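Local coordinates for protein mitochondrial edited mRNA stability factor 1 (Trypanosoma brucei, PDB 6NL1) that probably processes the 5' ends of mitochondrial mRNAs as a Nudix-family enzyme and binds GDP, at residues A109-V114 against I133-T138; S115-E120 against W286-R291; M190-Q195 against L245-Y250. All blocks are in the same frame, centred on the assembly; numbering follows the deposited sequence.

From the N terminus, helix 108-111 and the turn behind it supply the first segments of contacts 1 and 2, which follow each other directly at 109-114 and 115-120. Contact 1 closes early, once the chain has passed through helix 120-129 and returned as strand 132-137. Contact 3 opens later, on helix 180-193, and closes at 245-250, a loop of the Nudix domain. Contact 2 closes last, at 286-291, so it crosses contact 1 and encloses contact 3. Contact 1 belongs to the N-terminal half of the modelled chain, whereas contacts 2 and 3 tie that half to the Nudix domain at two neighbouring places, which touch through Arg291 and Tyr250.

Contact 1: A109-V114 against I133-T138; sequences ALARKV and IELEPT
Ala111 and Leu135 meet where the short helix 108-111 faces the edge strand 132-137. The methyl CB of Ala111 rests against CD2 of Leu135 at 3.9 Å, and the same leucine methyl lies 4.0 Å from Ala111 O, so one branch of the leucine covers both the side chain and the carbonyl of the alanine. With CG of Leu135 opposite its own carbonyl carbon (chi1 -75°), the isobutyl group projects from the strand, and chi2 of 67° turns CD2 to the helix. The other branch, CD1, stays close to its own strand, 3.5 Å from CG2 of Ile133 two residues back.

Ile133 carries the second touch. Its longer arm, CG1 to CD1, lies opposite the carbonyl carbon (chi1 -73°) and extends until CD1 comes to 4.0 Å from Val114 O. CG2 takes the place opposite the backbone N and is directed along the strand, where Leu135 CD1 meets it. Val114 points its side chain toward the strand, but packs loosely here, its CB being 4.8 Å from Ile133 CD1. The backbone leading to it turns through the bonds Lys113 N to Leu110 O at 2.9 Å and Val114 N to Ala111 O at 3.1 Å. One methyl-methyl touch and two methyl-to-carbonyl approaches make up the contact, which is small in area and mostly buried.

Arg112 points away from the strand and forms a salt bridge with Asp168. Around the packed side chains, Ile172, Val174 and Leu176 of strand 171-178 touch Ala111, Leu135 and Ile133 respectively. Thr106 and Trp104 of strand 100-107 touch Ala111 and Val114, and Leu125 of helix 120-129 touches both Val114 and Ile133, so the contact lies among two helices and the four-stranded antiparallel sheet.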
loop_
_atom_site.group_PDB
_atom_site.type_symbol
_atom_site.label_atom_id
_atom_site.label_comp_id
_atom_site.label_asym_id
_atom_site.label_seq_id
_atom_site.Cartn_x
_atom_site.Cartn_y
_atom_site.Cartn_z
ATOM N N ALA A 109 2.559 15.852 1.786
ATOM C CA ALA A 109 1.565 15.554 2.811
ATOM C C ALA A 109 0.175 15.436 2.183
ATOM O O ALA A 109 -0.617 14.589 2.577
ATOM C CB ALA A 109 1.579 16.629 3.895
ATOM N N LEU A 110 -0.108 16.273 1.188
ATOM C CA LEU A 110 -1.399 16.230 0.504
ATOM C C LEU A 110 -1.351 15.395 -0.780
ATOM O O LEU A 110 -2.257 14.615 -1.055
ATOM C CB LEU A 110 -1.895 17.656 0.212
ATOM C CG LEU A 110 -2.039 18.552 1.457
ATOM C CD1 LEU A 110 -2.622 19.913 1.116
ATOM C CD2 LEU A 110 -2.888 17.865 2.524
ATOM N N ALA A 111 -0.284 15.547 -1.557
ATOM C CA ALA A 111 -0.190 14.883 -2.855
ATOM C C ALA A 111 -0.270 13.367 -2.730
ATOM O O ALA A 111 -0.839 12.696 -3.593
ATOM C CB ALA A 111 1.084 15.287 -3.585
ATOM N N ARG A 112 0.281 12.816 -1.652
ATOM C CA ARG A 112 0.242 11.371 -1.499
ATOM C C ARG A 112 -1.194 10.853 -1.370
ATOM O O ARG A 112 -1.449 9.677 -1.602
ATOM C CB ARG A 112 1.082 10.921 -0.313
ATOM C CG ARG A 112 0.419 11.150 1.026
ATOM C CD ARG A 112 1.245 10.494 2.109
ATOM N NE ARG A 112 2.598 11.017 2.085
ATOM C CZ ARG A 112 3.094 11.833 3.008
ATOM N NH1 ARG A 112 2.341 12.190 4.043
ATOM N NH2 ARG A 112 4.344 12.277 2.895
ATOM N N LYS A 113 -2.129 11.731 -1.020
ATOM C CA LYS A 113 -3.524 11.327 -0.817
ATOM C C LYS A 113 -4.296 11.141 -2.115
ATOM O O LYS A 113 -5.374 10.549 -2.120
ATOM C CB LYS A 113 -4.246 12.329 0.090
ATOM C CG LYS A 113 -3.631 12.398 1.505
ATOM C CD LYS A 113 -4.363 13.409 2.385
ATOM C CE LYS A 113 -3.833 13.398 3.815
ATOM N NZ LYS A 113 -4.595 14.374 4.649
ATOM N N VAL A 114 -3.748 11.656 -3.211
ATOM C CA VAL A 114 -4.405 11.555 -4.502
ATOM C C VAL A 114 -3.596 10.667 -5.430
ATOM O O VAL A 114 -3.910 10.536 -6.610
ATOM C CB VAL A 114 -4.582 12.935 -5.171
ATOM C CG1 VAL A 114 -5.403 13.847 -4.276
ATOM C CG2 VAL A 114 -3.229 13.556 -5.490
ATOM N N ILE A 133 -3.282 11.496 -13.682
ATOM C CA ILE A 133 -2.498 12.255 -12.707
ATOM C C ILE A 133 -1.011 11.886 -12.724
ATOM O O ILE A 133 -0.644 10.712 -12.734
ATOM C CB ILE A 133 -3.060 12.031 -11.292
ATOM C CG1 ILE A 133 -4.388 12.777 -11.143
ATOM C CG2 ILE A 133 -2.069 12.468 -10.234
ATOM C CD1 ILE A 133 -5.181 12.357 -9.926
ATOM N N GLU A 134 -0.162 12.904 -12.727
ATOM C CA GLU A 134 1.283 12.716 -12.700
ATOM C C GLU A 134 1.854 13.614 -11.595
ATOM O O GLU A 134 1.392 14.739 -11.422
ATOM C CB GLU A 134 1.865 13.099 -14.071
ATOM C CG GLU A 134 3.158 12.412 -14.451
ATOM C CD GLU A 134 2.978 10.941 -14.760
ATOM O OE1 GLU A 134 2.282 10.612 -15.741
ATOM O OE2 GLU A 134 3.538 10.111 -14.017
ATOM N N LEU A 135 2.833 13.113 -10.842
ATOM C CA LEU A 135 3.465 13.876 -9.757
ATOM C C LEU A 135 4.966 13.961 -9.958
ATOM O O LEU A 135 5.569 13.044 -10.501
ATOM C CB LEU A 135 3.256 13.187 -8.402
ATOM C CG LEU A 135 1.932 13.220 -7.658
ATOM C CD1 LEU A 135 0.880 12.453 -8.427
ATOM C CD2 LEU A 135 2.146 12.617 -6.282
ATOM N N GLU A 136 5.578 15.033 -9.466
ATOM C CA GLU A 136 7.039 15.136 -9.457
ATOM C C GLU A 136 7.465 16.024 -8.298
ATOM O O GLU A 136 6.738 16.935 -7.907
ATOM C CB GLU A 136 7.558 15.738 -10.777
ATOM C CG GLU A 136 7.149 17.216 -10.954
ATOM C CD GLU A 136 7.419 17.784 -12.349
ATOM O OE1 GLU A 136 7.739 17.010 -13.278
ATOM O OE2 GLU A 136 7.304 19.023 -12.516
ATOM N N PRO A 137 8.650 15.766 -7.743
ATOM C CA PRO A 137 9.185 16.728 -6.779
ATOM C C PRO A 137 9.484 18.025 -7.520
ATOM O O PRO A 137 10.054 18.009 -8.603
ATOM C CB PRO A 137 10.486 16.069 -6.303
ATOM C CG PRO A 137 10.354 14.608 -6.691
ATOM C CD PRO A 137 9.556 14.630 -7.962
ATOM N N THR A 138 9.090 19.146 -6.940
ATOM C CA THR A 138 9.337 20.444 -7.547
ATOM C C THR A 138 10.816 20.848 -7.509
ATOM O O THR A 138 11.293 21.528 -8.400
ATOM C CB THR A 138 8.510 21.510 -6.827
ATOM O OG1 THR A 138 7.173 21.018 -6.664
ATOM C CG2 THR A 138 8.512 22.826 -7.618
#

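Contact 2: S115-E120 against W286-R291; sequences SGPMRE and WRVPVR. With SO4 (sulfate ion), chain C.
Pro117 wedges against Trp286 and Val288, joining a type I beta turn, Gly116 to Arg119, to the segment that runs into strand 290-296 of the Nudix fold. Val288 belongs to the GDP site seen in another structure of this protein, so the turn probably lies beside that pocket.

The apolar contacts all come from the proline ring. Its CB stands 3.9 Å from CD1 of Trp286, obliquely to the indole, and CD turns to Val288 CG1 at 4.2 Å. The ring also packs on the backbone, CG lying 3.7 Å from Trp286 O. CG of Trp286 sits between its backbone N and carbonyl carbon (chi1 52°), and this turns CD1 toward the proline; NE1 is used elsewhere, in a hydrogen bond to Asp231. Tyr200 of strand 200-207 also touches both Pro117 and Val288.

Hydrogen bonds shape the turn from within. Arg119 N closes it on Gly116 O at 2.9 Å, and Met118 N bonds to Glu120 OE1 at 2.8 Å, on the syn side but 32° out of the carboxylate plane. The second oxygen, OE2, is bonded to the hydroxyl of Tyr200, so both oxygens of this buried carboxylate have partners.

Charge enters on the Arg119 side. Its NH1 bonds to Ile133 O, and a sulfate, probably from the crystallisation liquor and also held by Lys126, occupies the guanidinium edge: NE donates to O3 at 3.0 Å and NH2 to O4 at 2.8 Å, each bond nearly straight at 171°.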
loop_
_atom_site.group_PDB
_atom_site.type_symbol
_atom_site.label_atom_id
_atom_site.label_comp_id
_atom_site.label_asym_id
_atom_site.label_seq_id
_atom_site.Cartn_x
_atom_site.Cartn_y
_atom_site.Cartn_z
ATOM N N SER A 115 -2.550 10.047 -4.905
ATOM C CA SER A 115 -1.666 9.272 -5.766
ATOM C C SER A 115 -1.485 7.863 -5.243
ATOM O O SER A 115 -2.134 6.937 -5.722
ATOM C CB SER A 115 -0.316 9.976 -5.911
ATOM O OG SER A 115 0.184 10.347 -4.635
ATOM N N GLY A 116 -0.605 7.708 -4.253
ATOM C CA GLY A 116 -0.325 6.408 -3.680
ATOM C C GLY A 116 0.966 5.808 -4.214
ATOM O O GLY A 116 1.308 6.017 -5.371
ATOM N N PRO A 117 1.683 5.041 -3.374
ATOM C CA PRO A 117 2.957 4.444 -3.802
ATOM C C PRO A 117 2.823 3.682 -5.117
ATOM O O PRO A 117 3.705 3.785 -5.966
ATOM C CB PRO A 117 3.301 3.479 -2.657
ATOM C CG PRO A 117 2.581 4.028 -1.468
ATOM C CD PRO A 117 1.302 4.623 -2.012
ATOM N N MET A 118 1.743 2.924 -5.279
ATOM C CA MET A 118 1.495 2.180 -6.523
ATOM C C MET A 118 0.295 2.758 -7.268
ATOM O O MET A 118 -0.424 2.027 -7.954
ATOM C CB MET A 118 1.230 0.686 -6.245
ATOM C CG MET A 118 2.435 -0.134 -5.751
ATOM S SD MET A 118 3.833 -0.012 -6.875
ATOM C CE MET A 118 3.200 -0.717 -8.401
ATOM N N ARG A 119 0.057 4.058 -7.111
ATOM C CA ARG A 119 -1.026 4.729 -7.836
ATOM C C ARG A 119 -2.394 4.163 -7.488
ATOM O O ARG A 119 -3.324 4.180 -8.303
ATOM C CB ARG A 119 -0.777 4.676 -9.355
ATOM C CG ARG A 119 0.472 5.482 -9.761
ATOM C CD ARG A 119 0.681 5.516 -11.285
ATOM N NE ARG A 119 -0.428 6.140 -12.013
ATOM C CZ ARG A 119 -0.549 7.450 -12.238
ATOM N NH1 ARG A 119 0.358 8.309 -11.774
ATOM N NH2 ARG A 119 -1.589 7.904 -12.926
ATOM N N GLU A 120 -2.503 3.661 -6.267
ATOM C CA GLU A 120 -3.768 3.181 -5.733
ATOM C C GLU A 120 -4.887 4.210 -5.901
ATOM O O GLU A 120 -5.987 3.866 -6.319
ATOM C CB GLU A 120 -3.615 2.835 -4.240
ATOM C CG GLU A 120 -2.783 1.589 -3.985
ATOM C CD GLU A 120 -1.292 1.870 -3.823
ATOM O OE1 GLU A 120 -0.809 2.979 -4.171
ATOM O OE2 GLU A 120 -0.598 0.956 -3.338
ATOM N N TRP A 286 6.296 9.424 -1.022
ATOM C CA TRP A 286 5.031 8.768 -1.388
ATOM C C TRP A 286 4.476 7.844 -0.292
ATOM O O TRP A 286 3.310 7.450 -0.340
ATOM C CB TRP A 286 5.226 7.937 -2.668
ATOM C CG TRP A 286 6.386 7.009 -2.573
ATOM C CD1 TRP A 286 6.395 5.750 -2.029
ATOM C CD2 TRP A 286 7.724 7.262 -3.023
ATOM N NE1 TRP A 286 7.656 5.207 -2.113
ATOM C CE2 TRP A 286 8.489 6.115 -2.720
ATOM C CE3 TRP A 286 8.344 8.346 -3.660
ATOM C CZ2 TRP A 286 9.847 6.027 -3.027
ATOM C CZ3 TRP A 286 9.685 8.256 -3.966
ATOM C CH2 TRP A 286 10.425 7.108 -3.647
ATOM N N ARG A 287 5.312 7.464 0.672
ATOM C CA ARG A 287 4.920 6.439 1.646
ATOM C C ARG A 287 3.729 6.890 2.450
ATOM O O ARG A 287 3.627 8.062 2.800
ATOM C CB ARG A 287 6.058 6.138 2.606
ATOM C CG ARG A 287 7.252 5.480 1.959
ATOM C CD ARG A 287 8.265 5.060 3.051
ATOM N NE ARG A 287 8.538 3.665 2.810
ATOM C CZ ARG A 287 8.450 2.699 3.702
ATOM N NH1 ARG A 287 8.155 2.955 4.971
ATOM N NH2 ARG A 287 8.697 1.466 3.299
ATOM N N VAL A 288 2.833 5.961 2.761
ATOM C CA VAL A 288 1.631 6.329 3.503
ATOM C C VAL A 288 1.573 5.598 4.839
ATOM O O VAL A 288 2.235 4.574 5.027
ATOM C CB VAL A 288 0.351 6.003 2.705
ATOM C CG1 VAL A 288 0.304 6.819 1.418
ATOM C CG2 VAL A 288 0.276 4.501 2.413
ATOM N N PRO A 289 0.772 6.122 5.771
ATOM C CA PRO A 289 0.528 5.391 7.015
ATOM C C PRO A 289 -0.132 4.033 6.754
ATOM O O PRO A 289 -0.885 3.841 5.796
ATOM C CB PRO A 289 -0.436 6.308 7.782
ATOM C CG PRO A 289 -0.177 7.703 7.213
ATOM C CD PRO A 289 0.093 7.433 5.747
ATOM N N VAL A 290 0.182 3.081 7.617
ATOM C CA VAL A 290 -0.456 1.783 7.608
ATOM C C VAL A 290 -1.278 1.638 8.893
ATOM O O VAL A 290 -0.746 1.780 9.988
ATOM C CB VAL A 290 0.593 0.658 7.540
ATOM C CG1 VAL A 290 -0.085 -0.683 7.540
ATOM C CG2 VAL A 290 1.492 0.819 6.294
ATOM N N ARG A 291 -2.574 1.364 8.750
ATOM C CA ARG A 291 -3.447 1.143 9.899
ATOM C C ARG A 291 -3.641 -0.344 10.143
ATOM O O ARG A 291 -3.945 -1.112 9.221
ATOM C CB ARG A 291 -4.805 1.809 9.686
ATOM C CG ARG A 291 -4.739 3.307 9.654
ATOM C CD ARG A 291 -5.733 3.889 10.623
ATOM N NE ARG A 291 -5.196 5.052 11.319
ATOM C CZ ARG A 291 -5.902 5.810 12.146
ATOM N NH1 ARG A 291 -7.177 5.524 12.381
ATOM N NH2 ARG A 291 -5.333 6.852 12.739
HETATM S S SO4 C . -3.317 4.681 -13.997
HETATM O O1 SO4 C . -2.777 4.647 -15.356
HETATM O O2 SO4 C . -4.542 3.886 -13.953
HETATM O O3 SO4 C . -2.343 4.119 -13.059
HETATM O O4 SO4 C . -3.608 6.066 -13.623
#

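Contact 3: M190-Q195 against L245-Y250; sequences MEAAIQ and LLYERY
Ala193 and Leu246 approach to 6.6 Å between their CA atoms, where segment 190-195, on helix 180-193, meets a type II beta turn running from Leu245 to Glu248. Ile194 N still bonds to Met190 O in the helical manner, at 2.9 Å, and Gln195 N then goes to Ala192 O. Across from it the turn is closed by Glu248 N to Leu245 O at 3.0 Å, with Tyr247 at the third position adopting a positive phi of 76°.

Two alanines on successive helix positions receive two successive turn residues. Leu246 brings its CD2 methyl to 3.7 Å from CB of Ala193, in the buried half of the contact. Tyr247 reaches along the more open side, its hydroxyl OH ending 3.6 Å from CB of Ala192 and its CZ at 4.1 Å, the methyl lying obliquely to the ring. The tyrosine CG is set opposite its carbonyl carbon (chi1 -63°), which carries the ring out to the helix.

The turn itself is gripped by acceptors at three consecutive amides. Leu245 N bonds to Glu248 OE1 at 2.9 Å and 166°, on the anti side of the carboxylate; Leu246 N bonds to Glu124 of helix 120-129, and Tyr247 N to Gln196. Glu248 OE2 in turn pairs with Arg256 of helix 250-262. Arg249 stands at the N-cap of that helix, and the spacing of Glu248 and Arg256 fits the glutamate and arginine of a degenerate Nudix box, so the turn probably corresponds to the loop that leads into the helix of the Nudix loop-helix-loop motif.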
loop_
_atom_site.group_PDB
_atom_site.type_symbol
_atom_site.label_atom_id
_atom_site.label_comp_id
_atom_site.label_asym_id
_atom_site.label_seq_id
_atom_site.Cartn_x
_atom_site.Cartn_y
_atom_site.Cartn_z
ATOM N N MET A 190 -10.562 15.195 -5.261
ATOM C CA MET A 190 -9.278 15.386 -4.602
ATOM C C MET A 190 -9.468 16.179 -3.312
ATOM O O MET A 190 -8.844 15.876 -2.290
ATOM C CB MET A 190 -8.297 16.089 -5.546
ATOM C CG MET A 190 -7.901 15.219 -6.744
ATOM S SD MET A 190 -7.139 16.149 -8.083
ATOM C CE MET A 190 -5.642 16.737 -7.288
ATOM N N GLU A 191 -10.346 17.180 -3.355
ATOM C CA GLU A 191 -10.636 17.968 -2.160
ATOM C C GLU A 191 -11.225 17.094 -1.068
ATOM O O GLU A 191 -10.880 17.247 0.098
ATOM C CB GLU A 191 -11.543 19.151 -2.478
ATOM C CG GLU A 191 -10.853 20.204 -3.318
ATOM C CD GLU A 191 -11.658 21.472 -3.450
ATOM O OE1 GLU A 191 -11.038 22.542 -3.646
ATOM O OE2 GLU A 191 -12.906 21.403 -3.374
ATOM N N ALA A 192 -12.078 16.147 -1.450
ATOM C CA ALA A 192 -12.622 15.199 -0.483
ATOM C C ALA A 192 -11.530 14.265 0.012
ATOM O O ALA A 192 -11.464 13.939 1.199
ATOM C CB ALA A 192 -13.766 14.394 -1.093
ATOM N N ALA A 193 -10.669 13.834 -0.902
ATOM C CA ALA A 193 -9.614 12.897 -0.545
ATOM C C ALA A 193 -8.616 13.492 0.457
ATOM O O ALA A 193 -8.205 12.815 1.397
ATOM C CB ALA A 193 -8.890 12.394 -1.792
ATOM N N ILE A 194 -8.214 14.744 0.255
ATOM C CA ILE A 194 -7.238 15.354 1.164
ATOM C C ILE A 194 -7.833 15.657 2.536
ATOM O O ILE A 194 -7.112 16.058 3.446
ATOM C CB ILE A 194 -6.575 16.646 0.597
ATOM C CG1 ILE A 194 -7.597 17.770 0.442
ATOM C CG2 ILE A 194 -5.878 16.367 -0.714
ATOM C CD1 ILE A 194 -6.974 19.102 0.043
ATOM N N GLN A 195 -9.144 15.474 2.672
ATOM C CA GLN A 195 -9.815 15.594 3.965
ATOM C C GLN A 195 -9.976 14.220 4.589
ATOM O O GLN A 195 -10.021 14.080 5.806
ATOM C CB GLN A 195 -11.180 16.266 3.818
ATOM C CG GLN A 195 -11.100 17.761 3.539
ATOM C CD GLN A 195 -12.459 18.373 3.258
ATOM O OE1 GLN A 195 -13.047 18.154 2.196
ATOM N NE2 GLN A 195 -12.968 19.146 4.211
ATOM N N LEU A 245 -10.323 2.529 -0.250
ATOM C CA LEU A 245 -10.867 3.234 -1.406
ATOM C C LEU A 245 -11.329 4.619 -0.956
ATOM O O LEU A 245 -11.549 4.855 0.241
ATOM C CB LEU A 245 -12.049 2.452 -2.004
ATOM C CG LEU A 245 -11.751 1.030 -2.487
ATOM C CD1 LEU A 245 -13.030 0.252 -2.751
ATOM C CD2 LEU A 245 -10.885 1.069 -3.730
ATOM N N LEU A 246 -11.469 5.542 -1.898
ATOM C CA LEU A 246 -12.046 6.841 -1.571
ATOM C C LEU A 246 -13.408 6.625 -0.903
ATOM O O LEU A 246 -14.189 5.780 -1.346
ATOM C CB LEU A 246 -12.193 7.700 -2.834
ATOM C CG LEU A 246 -10.891 8.114 -3.533
ATOM C CD1 LEU A 246 -11.170 8.855 -4.828
ATOM C CD2 LEU A 246 -10.033 8.965 -2.606
ATOM N N TYR A 247 -13.662 7.367 0.173
ATOM C CA TYR A 247 -14.932 7.318 0.906
ATOM C C TYR A 247 -15.098 6.078 1.788
ATOM O O TYR A 247 -16.089 5.952 2.505
ATOM C CB TYR A 247 -16.135 7.453 -0.043
ATOM C CG TYR A 247 -16.182 8.780 -0.761
ATOM C CD1 TYR A 247 -16.601 9.934 -0.107
ATOM C CD2 TYR A 247 -15.807 8.881 -2.094
ATOM C CE1 TYR A 247 -16.638 11.156 -0.762
ATOM C CE2 TYR A 247 -15.843 10.096 -2.759
ATOM C CZ TYR A 247 -16.258 11.230 -2.087
ATOM O OH TYR A 247 -16.299 12.443 -2.739
ATOM N N GLU A 248 -14.133 5.167 1.738
ATOM C CA GLU A 248 -14.219 3.939 2.518
ATOM C C GLU A 248 -13.640 4.127 3.927
ATOM O O GLU A 248 -12.591 4.744 4.105
ATOM C CB GLU A 248 -13.504 2.807 1.784
ATOM C CG GLU A 248 -13.805 1.422 2.314
ATOM C CD GLU A 248 -13.086 0.335 1.538
ATOM O OE1 GLU A 248 -11.957 0.577 1.043
ATOM O OE2 GLU A 248 -13.658 -0.764 1.412
ATOM N N ARG A 249 -14.344 3.615 4.928
ATOM C CA ARG A 249 -13.847 3.638 6.305
ATOM C C ARG A 249 -12.737 2.598 6.492
ATOM O O ARG A 249 -12.671 1.614 5.756
ATOM C CB ARG A 249 -14.992 3.383 7.288
ATOM C CG ARG A 249 -15.992 4.531 7.397
ATOM C CD ARG A 249 -17.142 4.218 8.361
ATOM N NE ARG A 249 -16.664 3.708 9.643
ATOM C CZ ARG A 249 -16.176 4.464 10.624
ATOM N NH1 ARG A 249 -16.092 5.781 10.476
ATOM N NH2 ARG A 249 -15.764 3.900 11.754
ATOM N N TYR A 250 -11.875 2.820 7.481
ATOM C CA TYR A 250 -10.701 1.970 7.728
ATOM C C TYR A 250 -11.022 0.494 7.945
ATOM O O TYR A 250 -10.467 -0.383 7.273
ATOM C CB TYR A 250 -9.912 2.490 8.930
ATOM C CG TYR A 250 -9.329 3.859 8.720
ATOM C CD1 TYR A 250 -9.179 4.748 9.775
ATOM C CD2 TYR A 250 -8.929 4.266 7.460
ATOM C CE1 TYR A 250 -8.640 6.008 9.573
ATOM C CE2 TYR A 250 -8.396 5.511 7.252
ATOM C CZ TYR A 250 -8.248 6.378 8.300
ATOM O OH TYR A 250 -7.711 7.615 8.062
#